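Local coordinates for phosphate-binding protein PstS (Borrelia burgdorferi, PDB 4N13) that binds inorganic phosphate as the solute-binding lipoprotein of the PstSACB ABC transporter, which imports phosphate, at residues I63-R68 and R224-V229; F84-L89 and G259-K264; A88-T93 and N218-K223. All coordinates share one frame; numbering follows the deposited sequence.

Contact 1. Residues I63-R68 and R224-V229; sequences IAISSR and RNLIIV. With SO4 (sulfate ion), chain D.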
ATOM      1  N   ILE A  63       6.358  16.768  11.480  1.00  5.61           N
ATOM      2  CA  ILE A  63       6.438  15.792  10.402  1.00  6.17           C
ATOM      3  C   ILE A  63       5.075  15.130  10.330  1.00  5.17           C
ATOM      4  O   ILE A  63       4.499  14.804  11.370  1.00  6.52           O
ATOM      5  CB  ILE A  63       7.499  14.685  10.670  1.00  5.84           C
ATOM      6  CG1 ILE A  63       8.890  15.293  10.899  1.00  7.94           C
ATOM      7  CG2 ILE A  63       7.504  13.654   9.555  1.00  7.80           C
ATOM      8  CD1 ILE A  63       9.926  14.293  11.384  1.00  7.42           C
ATOM      9  N   ALA A  64       4.585  14.876   9.119  1.00  5.16           N
ATOM     10  CA  ALA A  64       3.414  14.024   8.912  1.00  6.01           C
ATOM     11  C   ALA A  64       3.831  12.793   8.127  1.00  6.22           C
ATOM     12  O   ALA A  64       4.692  12.868   7.253  1.00  7.22           O
ATOM     13  CB  ALA A  64       2.323  14.765   8.159  1.00  6.56           C
ATOM     14  N   ILE A  65       3.214  11.664   8.446  1.00  6.24           N
ATOM     15  CA  ILE A  65       3.444  10.432   7.709  1.00  6.82           C
ATOM     16  C   ILE A  65       2.161  10.093   6.958  1.00  6.27           C
ATOM     17  O   ILE A  65       1.106   9.961   7.578  1.00  7.87           O
ATOM     18  CB  ILE A  65       3.808   9.265   8.627  1.00  8.16           C
ATOM     19  CG1 ILE A  65       4.996   9.631   9.506  1.00  8.31           C
ATOM     20  CG2 ILE A  65       4.077   8.035   7.783  1.00 11.11           C
ATOM     21  CD1 ILE A  65       6.284   9.878   8.732  1.00  7.19           C
ATOM     22  N   SER A  66       2.246   9.974   5.626  1.00  6.86           N
ATOM     23  CA  SER A  66       1.058   9.754   4.813  1.00  6.82           C
ATOM     24  C   SER A  66       1.175   8.508   3.956  1.00  7.07           C
ATOM     25  O   SER A  66       2.247   8.182   3.459  1.00  7.60           O
ATOM     26  CB  SER A  66       0.822  10.963   3.906  1.00  7.69           C
ATOM     27  OG  SER A  66      -0.336  10.781   3.113  1.00  8.61           O
ATOM     28  N   SER A  67       0.057   7.805   3.815  0.57  7.30           N
ATOM     29  CA  SER A  67      -0.067   6.676   2.901  0.57  8.63           C
ATOM     30  C   SER A  67      -0.738   7.064   1.587  0.57  8.47           C
ATOM     31  O   SER A  67      -1.022   6.206   0.767  0.57  9.23           O
ATOM     32  CB  SER A  67      -0.849   5.548   3.565  0.57 11.05           C
ATOM     33  OG  SER A  67      -2.119   6.016   3.980  0.57 12.58           O
ATOM     34  N   ARG A  68      -1.002   8.350   1.400  0.57  9.53           N
ATOM     35  CA  ARG A  68      -1.607   8.841   0.171  0.57 11.17           C
ATOM     36  C   ARG A  68      -0.805   9.981  -0.405  0.57 12.01           C
ATOM     37  O   ARG A  68      -0.114  10.706   0.326  0.57 13.27           O
ATOM     38  CB  ARG A  68      -3.033   9.317   0.417  0.57 13.67           C
ATOM     39  CG  ARG A  68      -3.145  10.587   1.249  0.57 15.70           C
ATOM     40  CD  ARG A  68      -4.292  11.460   0.760  0.57 17.02           C
ATOM     41  NE  ARG A  68      -4.584  12.579   1.655  0.57 17.54           N
ATOM     42  CZ  ARG A  68      -3.954  13.754   1.632  0.57 14.65           C
ATOM     43  NH1 ARG A  68      -2.975  13.991   0.779  0.57 12.22           N
ATOM     44  NH2 ARG A  68      -4.305  14.704   2.473  0.57 13.56           N
ATOM     45  N   ARG A 224       0.754   1.556  -2.210  1.00  7.84           N
ATOM     46  CA  ARG A 224       0.788   2.867  -1.592  1.00  8.29           C
ATOM     47  C   ARG A 224       2.225   3.197  -1.243  1.00  7.68           C
ATOM     48  O   ARG A 224       2.976   2.357  -0.750  1.00  8.65           O
ATOM     49  CB  ARG A 224      -0.056   2.880  -0.329  1.00 11.23           C
ATOM     50  CG  ARG A 224      -1.537   2.639  -0.566  1.00 15.41           C
ATOM     51  CD  ARG A 224      -2.295   3.294   0.537  1.00 18.90           C
ATOM     52  NE  ARG A 224      -3.739   3.081   0.568  1.00 18.71           N
ATOM     53  CZ  ARG A 224      -4.652   3.900   0.044  1.00 19.04           C
ATOM     54  NH1 ARG A 224      -4.296   4.961  -0.669  1.00 21.22           N
ATOM     55  NH2 ARG A 224      -5.935   3.648   0.225  1.00 19.40           N
ATOM     56  N   ASN A 225       2.596   4.435  -1.506  1.00  8.68           N
ATOM     57  CA  ASN A 225       3.908   4.956  -1.148  1.00  9.31           C
ATOM     58  C   ASN A 225       3.795   5.655   0.204  1.00  9.69           C
ATOM     59  O   ASN A 225       3.032   6.615   0.349  1.00 11.91           O
ATOM     60  CB  ASN A 225       4.373   5.961  -2.212  1.00 10.42           C
ATOM     61  CG  ASN A 225       4.734   5.317  -3.551  1.00 14.97           C
ATOM     62  OD1 ASN A 225       4.602   4.130  -3.740  1.00 13.98           O
ATOM     63  ND2 ASN A 225       5.219   6.135  -4.484  1.00 19.50           N
ATOM     64  N   LEU A 226       4.490   5.153   1.216  1.00  8.61           N
ATOM     65  CA  LEU A 226       4.459   5.770   2.542  1.00  8.23           C
ATOM     66  C   LEU A 226       5.503   6.873   2.568  1.00  7.57           C
ATOM     67  O   LEU A 226       6.684   6.621   2.301  1.00  8.50           O
ATOM     68  CB  LEU A 226       4.723   4.736   3.632  1.00 10.16           C
ATOM     69  CG  LEU A 226       3.472   4.025   4.176  1.00 15.34           C
ATOM     70  CD1 LEU A 226       2.671   4.948   5.088  1.00 16.38           C
ATOM     71  CD2 LEU A 226       2.568   3.550   3.063  1.00 15.59           C
ATOM     72  N   ILE A 227       5.057   8.084   2.870  1.00  6.96           N
ATOM     73  CA  ILE A 227       5.878   9.280   2.683  1.00  6.81           C
ATOM     74  C   ILE A 227       5.997  10.073   3.971  1.00  5.75           C
ATOM     75  O   ILE A 227       5.075  10.153   4.795  1.00  7.15           O
ATOM     76  CB  ILE A 227       5.348  10.202   1.543  1.00  7.74           C
ATOM     77  CG1 ILE A 227       3.899  10.614   1.768  1.00  8.80           C
ATOM     78  CG2 ILE A 227       5.531   9.532   0.197  1.00  9.76           C
ATOM     79  CD1 ILE A 227       3.424  11.653   0.776  1.00 10.15           C
ATOM     80  N   ILE A 228       7.177  10.666   4.128  1.00  5.86           N
ATOM     81  CA  ILE A 228       7.504  11.615   5.173  1.00  5.66           C
ATOM     82  C   ILE A 228       7.251  12.996   4.591  1.00  5.92           C
ATOM     83  O   ILE A 228       7.826  13.353   3.559  1.00  8.15           O
ATOM     84  CB  ILE A 228       8.999  11.510   5.529  1.00  6.24           C
ATOM     85  CG1 ILE A 228       9.317  10.126   6.090  1.00  7.37           C
ATOM     86  CG2 ILE A 228       9.415  12.610   6.503  1.00  8.33           C
ATOM     87  CD1 ILE A 228      10.789   9.784   6.048  1.00  7.73           C
ATOM     88  N   VAL A 229       6.404  13.757   5.255  1.00  5.87           N
ATOM     89  CA  VAL A 229       5.967  15.069   4.787  1.00  6.82           C
ATOM     90  C   VAL A 229       6.413  16.141   5.775  1.00  6.00           C
ATOM     91  O   VAL A 229       6.172  16.034   6.976  1.00  6.42           O
ATOM     92  CB  VAL A 229       4.431  15.122   4.603  1.00  7.03           C
ATOM     93  CG1 VAL A 229       3.997  16.453   3.990  1.00  7.95           C
ATOM     94  CG2 VAL A 229       3.944  13.952   3.752  1.00  8.65           C
TER
HETATM   95  S   SO4 D 303      -4.509   6.267   6.727  0.70 12.75           S
HETATM   96  O1  SO4 D 303      -4.440   6.231   8.169  0.70 14.69           O
HETATM   97  O2  SO4 D 303      -5.697   5.476   6.341  0.70 14.22           O
HETATM   98  O3  SO4 D 303      -4.548   7.609   6.147  0.70 12.06           O
HETATM   99  O4  SO4 D 303      -3.338   5.646   6.141  0.70 16.65           O
HETATM  100  O   HOH W   1       0.550   6.220  -2.347  1.00 20.19           O
HETATM  101  O   HOH W   2      -1.931   5.974  -1.938  1.00 22.12           O

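Contact 2. Residues F84-L89 and G259-K264; sequences FAYDAL and GFLGIK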
ATOM      1  N   PHE A  84       9.577   6.497   2.248  1.00  7.57           N
ATOM      2  CA  PHE A  84      10.398   5.664   3.137  1.00  7.65           C
ATOM      3  C   PHE A  84       9.922   4.223   3.241  1.00  8.63           C
ATOM      4  O   PHE A  84      10.585   3.440   3.873  1.00 10.14           O
ATOM      5  CB  PHE A  84      10.527   6.268   4.546  1.00  8.73           C
ATOM      6  CG  PHE A  84       9.321   6.062   5.407  1.00  9.58           C
ATOM      7  CD1 PHE A  84       9.310   5.100   6.399  1.00 10.71           C
ATOM      8  CD2 PHE A  84       8.183   6.828   5.220  1.00  9.79           C
ATOM      9  CE1 PHE A  84       8.193   4.911   7.187  1.00 12.33           C
ATOM     10  CE2 PHE A  84       7.065   6.627   6.000  1.00 11.46           C
ATOM     11  CZ  PHE A  84       7.075   5.685   6.984  1.00 12.24           C
ATOM     12  N   ALA A  85       8.789   3.883   2.632  1.00  7.17           N
ATOM     13  CA  ALA A  85       8.282   2.517   2.675  1.00  7.32           C
ATOM     14  C   ALA A  85       7.206   2.343   1.639  1.00  6.70           C
ATOM     15  O   ALA A  85       6.654   3.332   1.157  1.00  7.61           O
ATOM     16  CB  ALA A  85       7.755   2.160   4.070  1.00  9.17           C
ATOM     17  N   TYR A  86       6.882   1.082   1.337  1.00  7.51           N
ATOM     18  CA  TYR A  86       5.816   0.753   0.395  1.00  7.62           C
ATOM     19  C   TYR A  86       4.899  -0.299   0.980  1.00  7.75           C
ATOM     20  O   TYR A  86       5.363  -1.231   1.654  1.00  9.86           O
ATOM     21  CB  TYR A  86       6.365   0.214  -0.919  1.00  9.64           C
ATOM     22  CG  TYR A  86       7.292   1.164  -1.603  1.00 12.02           C
ATOM     23  CD1 TYR A  86       6.810   2.172  -2.414  1.00 12.53           C
ATOM     24  CD2 TYR A  86       8.663   1.054  -1.441  1.00 13.00           C
ATOM     25  CE1 TYR A  86       7.683   3.054  -3.050  1.00 14.75           C
ATOM     26  CE2 TYR A  86       9.525   1.914  -2.058  1.00 17.14           C
ATOM     27  CZ  TYR A  86       9.042   2.903  -2.868  1.00 15.62           C
ATOM     28  OH  TYR A  86       9.949   3.757  -3.471  1.00 20.39           O
ATOM     29  N   ASP A  87       3.610  -0.128   0.720  1.00  8.49           N
ATOM     30  CA  ASP A  87       2.565  -1.071   1.078  1.00  9.66           C
ATOM     31  C   ASP A  87       1.973  -1.568  -0.225  1.00  9.00           C
ATOM     32  O   ASP A  87       1.057  -0.958  -0.799  1.00  9.37           O
ATOM     33  CB  ASP A  87       1.528  -0.345   1.938  1.00 12.35           C
ATOM     34  CG  ASP A  87       0.299  -1.156   2.177  1.00 18.60           C
ATOM     35  OD1 ASP A  87       0.401  -2.390   2.094  1.00 20.40           O
ATOM     36  OD2 ASP A  87      -0.762  -0.553   2.464  1.00 23.43           O
ATOM     37  N   ALA A  88       2.520  -2.672  -0.705  1.00  8.73           N
ATOM     38  CA  ALA A  88       2.166  -3.223  -2.009  1.00  8.32           C
ATOM     39  C   ALA A  88       1.161  -4.353  -1.919  1.00  7.15           C
ATOM     40  O   ALA A  88       1.162  -5.124  -0.957  1.00  8.27           O
ATOM     41  CB  ALA A  88       3.423  -3.711  -2.734  1.00 10.13           C
ATOM     42  N   LEU A  89       0.332  -4.466  -2.945  1.00  6.63           N
ATOM     43  CA  LEU A  89      -0.624  -5.574  -3.059  1.00  7.63           C
ATOM     44  C   LEU A  89      -0.395  -6.294  -4.366  1.00  7.07           C
ATOM     45  O   LEU A  89       0.037  -5.689  -5.360  1.00  8.16           O
ATOM     46  CB  LEU A  89      -2.068  -5.087  -2.984  1.00  9.47           C
ATOM     47  CG  LEU A  89      -2.387  -4.428  -1.645  1.00 12.26           C
ATOM     48  CD1 LEU A  89      -2.187  -2.906  -1.726  1.00 15.46           C
ATOM     49  CD2 LEU A  89      -3.764  -4.830  -1.199  1.00 16.99           C
ATOM     50  N   GLY A 259       6.841  -5.920   8.123  1.00 11.86           N
ATOM     51  CA  GLY A 259       6.003  -6.415   7.052  1.00 13.11           C
ATOM     52  C   GLY A 259       5.825  -5.523   5.851  1.00 12.32           C
ATOM     53  O   GLY A 259       5.083  -5.881   4.940  1.00 14.02           O
ATOM     54  N   PHE A 260       6.483  -4.371   5.840  1.00 10.99           N
ATOM     55  CA  PHE A 260       6.391  -3.452   4.711  1.00 10.34           C
ATOM     56  C   PHE A 260       7.646  -3.624   3.873  1.00  9.01           C
ATOM     57  O   PHE A 260       8.543  -4.382   4.223  1.00 11.12           O
ATOM     58  CB  PHE A 260       6.293  -1.991   5.180  1.00 11.06           C
ATOM     59  CG  PHE A 260       4.950  -1.581   5.713  1.00 15.26           C
ATOM     60  CD1 PHE A 260       4.175  -0.670   5.022  1.00 18.33           C
ATOM     61  CD2 PHE A 260       4.491  -2.053   6.935  1.00 19.33           C
ATOM     62  CE1 PHE A 260       2.957  -0.264   5.510  1.00 19.34           C
ATOM     63  CE2 PHE A 260       3.262  -1.659   7.421  1.00 21.73           C
ATOM     64  CZ  PHE A 260       2.496  -0.761   6.704  1.00 21.36           C
ATOM     65  N   LEU A 261       7.708  -2.926   2.756  1.00  9.28           N
ATOM     66  CA  LEU A 261       8.848  -2.995   1.856  1.00  8.91           C
ATOM     67  C   LEU A 261       9.649  -1.717   1.970  1.00  7.91           C
ATOM     68  O   LEU A 261       9.071  -0.641   2.002  1.00  9.06           O
ATOM     69  CB  LEU A 261       8.337  -3.096   0.426  1.00 11.46           C
ATOM     70  CG  LEU A 261       9.417  -3.334  -0.601  1.00 13.67           C
ATOM     71  CD1 LEU A 261       9.982  -4.737  -0.454  1.00 15.95           C
ATOM     72  CD2 LEU A 261       8.825  -3.131  -1.985  1.00 16.43           C
ATOM     73  N   GLY A 262      10.969  -1.826   2.052  1.00  8.49           N
ATOM     74  CA  GLY A 262      11.836  -0.673   2.206  1.00  8.22           C
ATOM     75  C   GLY A 262      12.302  -0.051   0.896  1.00  8.87           C
ATOM     76  O   GLY A 262      12.043  -0.550  -0.196  1.00  9.90           O
ATOM     77  N   ILE A 263      12.956   1.097   1.024  1.00 10.63           N
ATOM     78  CA  ILE A 263      13.546   1.801  -0.094  1.00 10.33           C
ATOM     79  C   ILE A 263      15.027   1.442  -0.208  1.00 15.65           C
ATOM     80  O   ILE A 263      15.588   0.794   0.658  1.00 18.30           O
ATOM     81  CB  ILE A 263      13.437   3.331   0.101  1.00 10.64           C
ATOM     82  CG1 ILE A 263      14.245   3.795   1.323  1.00 12.57           C
ATOM     83  CG2 ILE A 263      11.972   3.759   0.180  1.00 12.80           C
ATOM     84  CD1 ILE A 263      14.404   5.300   1.404  1.00 12.54           C
ATOM     85  N   LYS A 264      15.683   1.906  -1.257  1.00 18.83           N
ATOM     86  CA  LYS A 264      17.141   1.783  -1.337  1.00 23.38           C
ATOM     87  C   LYS A 264      17.855   2.845  -0.484  1.00 25.34           C
ATOM     88  O   LYS A 264      17.395   3.986  -0.385  1.00 27.62           O
ATOM     89  CB  LYS A 264      17.571   1.868  -2.797  1.00 27.79           C
ATOM     90  CG  LYS A 264      16.769   0.930  -3.685  1.00 30.07           C
ATOM     91  CD  LYS A 264      16.748  -0.484  -3.109  1.00 31.41           C
ATOM     92  CE  LYS A 264      15.624  -1.332  -3.676  1.00 32.02           C
ATOM     93  NZ  LYS A 264      15.794  -1.666  -5.111  1.00 31.90           N
TER

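Contact 3. Residues A88-T93 and N218-K223; sequences ALIFIT and NKYTIK. With SO4 (sulfate ion), chain E.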
ATOM      1  N   ALA A  88       2.520  -2.672  -0.705  1.00  8.73           N
ATOM      2  CA  ALA A  88       2.166  -3.223  -2.009  1.00  8.32           C
ATOM      3  C   ALA A  88       1.161  -4.353  -1.919  1.00  7.15           C
ATOM      4  O   ALA A  88       1.162  -5.124  -0.957  1.00  8.27           O
ATOM      5  CB  ALA A  88       3.423  -3.711  -2.734  1.00 10.13           C
ATOM      6  N   LEU A  89       0.332  -4.466  -2.945  1.00  6.63           N
ATOM      7  CA  LEU A  89      -0.624  -5.574  -3.059  1.00  7.63           C
ATOM      8  C   LEU A  89      -0.395  -6.294  -4.366  1.00  7.07           C
ATOM      9  O   LEU A  89       0.037  -5.689  -5.360  1.00  8.16           O
ATOM     10  CB  LEU A  89      -2.068  -5.087  -2.984  1.00  9.47           C
ATOM     11  CG  LEU A  89      -2.387  -4.428  -1.645  1.00 12.26           C
ATOM     12  CD1 LEU A  89      -2.187  -2.906  -1.726  1.00 15.46           C
ATOM     13  CD2 LEU A  89      -3.764  -4.830  -1.199  1.00 16.99           C
ATOM     14  N   ILE A  90      -0.720  -7.581  -4.357  1.00  5.59           N
ATOM     15  CA  ILE A  90      -0.526  -8.443  -5.505  1.00  4.88           C
ATOM     16  C   ILE A  90      -1.810  -9.224  -5.755  1.00  4.72           C
ATOM     17  O   ILE A  90      -2.638  -9.403  -4.857  1.00  5.95           O
ATOM     18  CB  ILE A  90       0.666  -9.400  -5.274  1.00  6.44           C
ATOM     19  CG1 ILE A  90       0.361 -10.426  -4.184  1.00  6.55           C
ATOM     20  CG2 ILE A  90       1.892  -8.579  -4.908  1.00  8.76           C
ATOM     21  CD1 ILE A  90       1.511 -11.389  -3.875  1.00  9.09           C
ATOM     22  N   PHE A  91      -1.983  -9.625  -6.999  1.00  5.27           N
ATOM     23  CA  PHE A  91      -3.157 -10.361  -7.433  1.00  5.65           C
ATOM     24  C   PHE A  91      -2.808 -11.824  -7.669  1.00  5.09           C
ATOM     25  O   PHE A  91      -1.830 -12.145  -8.359  1.00  6.84           O
ATOM     26  CB  PHE A  91      -3.744  -9.703  -8.674  1.00  6.19           C
ATOM     27  CG  PHE A  91      -4.506  -8.456  -8.334  1.00  7.71           C
ATOM     28  CD1 PHE A  91      -5.874  -8.516  -8.130  1.00  8.43           C
ATOM     29  CD2 PHE A  91      -3.864  -7.258  -8.102  1.00 10.38           C
ATOM     30  CE1 PHE A  91      -6.603  -7.387  -7.761  1.00 10.81           C
ATOM     31  CE2 PHE A  91      -4.599  -6.119  -7.719  1.00 11.81           C
ATOM     32  CZ  PHE A  91      -5.957  -6.209  -7.572  1.00 10.68           C
ATOM     33  N   ILE A  92      -3.603 -12.696  -7.077  1.00  5.94           N
ATOM     34  CA  ILE A  92      -3.404 -14.129  -7.171  1.00  6.38           C
ATOM     35  C   ILE A  92      -4.609 -14.774  -7.832  1.00  6.48           C
ATOM     36  O   ILE A  92      -5.750 -14.295  -7.702  1.00  7.29           O
ATOM     37  CB  ILE A  92      -3.142 -14.788  -5.802  1.00  7.33           C
ATOM     38  CG1 ILE A  92      -4.219 -14.446  -4.781  1.00  8.66           C
ATOM     39  CG2 ILE A  92      -1.766 -14.349  -5.283  1.00  8.42           C
ATOM     40  CD1 ILE A  92      -4.162 -15.310  -3.547  1.00  9.14           C
ATOM     41  N   THR A  93      -4.351 -15.856  -8.568  1.00  6.78           N
ATOM     42  CA  THR A  93      -5.420 -16.580  -9.224  1.00  7.34           C
ATOM     43  C   THR A  93      -5.299 -18.054  -8.960  1.00  7.76           C
ATOM     44  O   THR A  93      -4.237 -18.582  -8.600  1.00  7.55           O
ATOM     45  CB  THR A  93      -5.450 -16.357 -10.759  1.00  9.95           C
ATOM     46  OG1 THR A  93      -4.368 -17.042 -11.378  1.00 12.01           O
ATOM     47  CG2 THR A  93      -5.400 -14.890 -11.119  1.00 10.48           C
ATOM     48  N   ASN A 218       8.790   2.252  -9.175  0.51  8.63           N
ATOM     49  CA  ASN A 218       7.403   2.605  -9.500  0.51  9.01           C
ATOM     50  C   ASN A 218       6.944   1.998 -10.840  0.51  8.88           C
ATOM     51  O   ASN A 218       5.979   2.464 -11.452  0.51 10.49           O
ATOM     52  CB  ASN A 218       7.144   4.127  -9.470  0.51  8.66           C
ATOM     53  CG  ASN A 218       7.437   4.774  -8.112  0.51  8.33           C
ATOM     54  OD1 ASN A 218       7.711   4.100  -7.130  0.51  9.21           O
ATOM     55  ND2 ASN A 218       7.361   6.119  -8.067  0.51  9.39           N
ATOM     56  N   LYS A 219       7.625   0.948 -11.288  0.51  9.20           N
ATOM     57  CA  LYS A 219       7.184   0.200 -12.466  0.51  8.93           C
ATOM     58  C   LYS A 219       6.019  -0.724 -12.123  0.51  8.90           C
ATOM     59  O   LYS A 219       5.129  -0.931 -12.938  0.51  9.80           O
ATOM     60  CB  LYS A 219       8.332  -0.625 -13.043  0.51  9.04           C
ATOM     61  CG  LYS A 219       7.998  -1.291 -14.374  0.51 11.28           C
ATOM     62  CD  LYS A 219       9.234  -1.911 -15.020  0.51 13.20           C
ATOM     63  CE  LYS A 219       8.904  -2.557 -16.360  0.51 14.39           C
ATOM     64  NZ  LYS A 219      10.079  -3.201 -16.995  0.51 16.60           N
ATOM     65  N   TYR A 220       6.042  -1.294 -10.923  1.00  7.37           N
ATOM     66  CA  TYR A 220       4.912  -2.044 -10.404  1.00  7.78           C
ATOM     67  C   TYR A 220       4.001  -1.059  -9.722  1.00  8.35           C
ATOM     68  O   TYR A 220       4.416  -0.348  -8.806  1.00  9.30           O
ATOM     69  CB  TYR A 220       5.335  -3.102  -9.417  1.00  8.48           C
ATOM     70  CG  TYR A 220       4.140  -3.930  -8.990  1.00  7.63           C
ATOM     71  CD1 TYR A 220       3.640  -4.924  -9.810  1.00  7.71           C
ATOM     72  CD2 TYR A 220       3.483  -3.687  -7.799  1.00  7.14           C
ATOM     73  CE1 TYR A 220       2.552  -5.672  -9.439  1.00  7.84           C
ATOM     74  CE2 TYR A 220       2.387  -4.437  -7.405  1.00  8.09           C
ATOM     75  CZ  TYR A 220       1.921  -5.428  -8.247  1.00  7.29           C
ATOM     76  OH  TYR A 220       0.843  -6.207  -7.918  1.00  8.42           O
ATOM     77  N   THR A 221       2.752  -1.022 -10.164  1.00  8.53           N
ATOM     78  CA  THR A 221       1.877   0.094  -9.876  1.00  9.01           C
ATOM     79  C   THR A 221       0.944  -0.078  -8.664  1.00  9.86           C
ATOM     80  O   THR A 221       0.376   0.893  -8.176  1.00 11.44           O
ATOM     81  CB  THR A 221       1.025   0.431 -11.120  1.00 11.28           C
ATOM     82  OG1 THR A 221       0.370  -0.759 -11.583  1.00 13.30           O
ATOM     83  CG2 THR A 221       1.903   1.008 -12.229  1.00 11.49           C
ATOM     84  N   ILE A 222       0.774  -1.302  -8.183  1.00  8.26           N
ATOM     85  CA  ILE A 222      -0.230  -1.570  -7.146  1.00  7.73           C
ATOM     86  C   ILE A 222       0.377  -1.464  -5.745  1.00  7.71           C
ATOM     87  O   ILE A 222       0.680  -2.458  -5.096  1.00  7.84           O
ATOM     88  CB  ILE A 222      -0.916  -2.951  -7.335  1.00 10.97           C
ATOM     89  CG1 ILE A 222      -1.227  -3.245  -8.802  1.00 13.45           C
ATOM     90  CG2 ILE A 222      -2.176  -3.017  -6.483  1.00 13.08           C
ATOM     91  CD1 ILE A 222      -2.153  -2.277  -9.437  1.00 15.34           C
ATOM     92  N   LYS A 223       0.608  -0.240  -5.303  1.00  7.39           N
ATOM     93  CA  LYS A 223       1.155  -0.007  -3.977  1.00  7.67           C
ATOM     94  C   LYS A 223       0.848   1.390  -3.524  1.00  8.02           C
ATOM     95  O   LYS A 223       0.703   2.292  -4.341  1.00  9.68           O
ATOM     96  CB  LYS A 223       2.673  -0.236  -3.924  1.00  8.63           C
ATOM     97  CG  LYS A 223       3.546   0.861  -4.546  1.00 10.97           C
ATOM     98  CD  LYS A 223       3.666   0.772  -6.036  1.00 14.04           C
ATOM     99  CE  LYS A 223       4.695   1.767  -6.591  1.00 15.63           C
ATOM    100  NZ  LYS A 223       4.209   3.178  -6.440  1.00 18.79           N
TER
HETATM  101  S   SO4 E 304      10.762  -0.177 -18.425  0.85 13.73           S
HETATM  102  O1  SO4 E 304       9.341   0.053 -18.147  0.85 13.69           O
HETATM  103  O2  SO4 E 304      11.513   0.070 -17.196  0.85 14.58           O
HETATM  104  O3  SO4 E 304      10.936  -1.557 -18.848  0.85 16.76           O
HETATM  105  O4  SO4 E 304      11.205   0.783 -19.439  0.85 14.79           O
HETATM  106  O   HOH W   3       0.084  -8.897  -8.797  1.00  7.60           O

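Contact 1. Residues I63-R68 and R224-V229
A64-S66 and I227-V229 are antiparallel neighbours in the sheet of one lobe of the periplasmic-binding-protein fold, and the loop after S66 runs into the anion site. A64 and V229 form a hydrogen-bonded pair, with V229 N 2.8 Å from A64 O. S66 and I227 repeat the pattern, I227 N lying 2.9 Å from S66 O. Between them the non-hydrogen-bonded pair I65 and I228 lie side by side, I65 CD1 4.0 Å from I228 CG1; beta-branched residues suit both the extended backbone and the buried face. On the opposite face I227 has CG1 between its backbone N and carbonyl carbon (chi1 56°), which lays CG1 3.8 Å from CB of the small S66. The buried S66 hydroxyl donates to a lone pair of R68 O at 2.8 Å, tying the loop to its own strand. S67, deposited in two conformers, in one of them directs OG at sulfate O4. The same sulfate is held by S19, S49 and T20 N, and so probably marks the phosphate site. Water 2 lies in the plane of the R224 guanidinium, accepting from NH1 and donating to S67 O, while R224 also salt-bridges D145 and hydrogen-bonds S142, both of helix 138-151. Strand 63-66 lies between strands 12-18 and 223-230; helix 49-57 covers the S66 and V229 face, and helix 237-246 covers I63 and I228.

Contact 2. Residues F84-L89 and G259-K264
Y86 and L261 make a single antiparallel bridge, a hydrogen-bonded pair in which Y86 N reaches L261 O at 2.9 Å and L261 N reaches Y86 O at 3.1 Å. F260 sets its ring beside the strand, CD1 lying 3.6 Å from Y86 O and CE1 3.8 Å from CB of D87, so an aromatic residue covers backbone and aliphatic carbon together. Apolar L261 rests its CB 4.1 Å from Y86 CB and packs on I215 beyond. Farther along, G262 O lies at the edge of the Y86 ring, in its plane, beside CD2 and CE2. The side chains of I263 and Y86 cross at about a right angle. In I263 chi1 of 64° puts CG2 anti to the carbonyl carbon, and this branch touches Y86 CE2 at 3.8 Å and also meets the backbone of F84. Polar groups around the bridge are supplied from helices: Q252 bonds both F84 O and I263 N, and N216 donates to G262 O and bonds the Y86 hydroxyl weakly. At G259 phi is positive, which glycine adopts readily, as fits the C-prime residue of the Schellman motif ending helix 249-257. The arrangement is thus a helix-terminating Schellman turn whose following chain adds one bridge to a sheet strand, just beyond the classic beta bulge in which F84 and A85 both face L226.

Contact 3. Residues A88-T93 and N218-K223
The Y220 hydroxyl donates to L89 O at 2.7 Å, and L89 N donates a hydrogen bond to I222 O at 3.0 Å, so both backbone polar atoms of buried L89 are taken up by the same loop. The first bond lies in the carbonyl plane on a lone pair, with L89 O also in the plane of the tyrosine ring at its edge. The second is nearly straight, N-H...O 172°, although the donor is tilted from the I222 carbonyl plane. Water 3 links the tyrosine to the strand farther on: it accepts from F91 N at 2.8 Å and donates to Y220 OH at 2.9 Å. Y220 can do this because its CG is anti to the backbone N (chi1 -175°), carrying the long ring across to the strand, where OH also meets CG2 of I90 at 4.0 Å. I222, the centre of an inverse gamma turn, presents its carbonyl to L89 and its CG2 to CE2 at the edge of the F91 ring, 4.1 Å away. A88 and K223 form a non-hydrogen-bonded pair, their CB atoms 3.7 Å apart; alanine's small methyl fits so close an approach, while the lysine chain bends off to bond N225 through NZ. Apolar I222 and F91 suit this buried ground beside helix 104-111. Across the contact the hydrogen bonds are all between uncharged groups: the tyrosine hydroxyl donates once and accepts once, which probably holds its proton toward L89 O and joins loop to strand.

Overall arrangement
The first of these segments along the chain is 63-68, whose partner 224-229 comes after most of the second lobe: contact 1 closes that long loop. The shared strand 80-93 follows; its 88-93 part meets 218-223 in contact 3, and this span lies wholly within that of contact 1. Contact 2 closes the span from 84-89 to the C-terminal tail 259-264; it contains the span of contact 3, with which it shares A88 and L89, and crosses contact 1, since their segments alternate. Strands 80-93 and 223-230 are sheet neighbours, L226 N bonding A85 O, so the three contacts join one lobe's sheet, the long strands leading to the other lobe, and the chain's end.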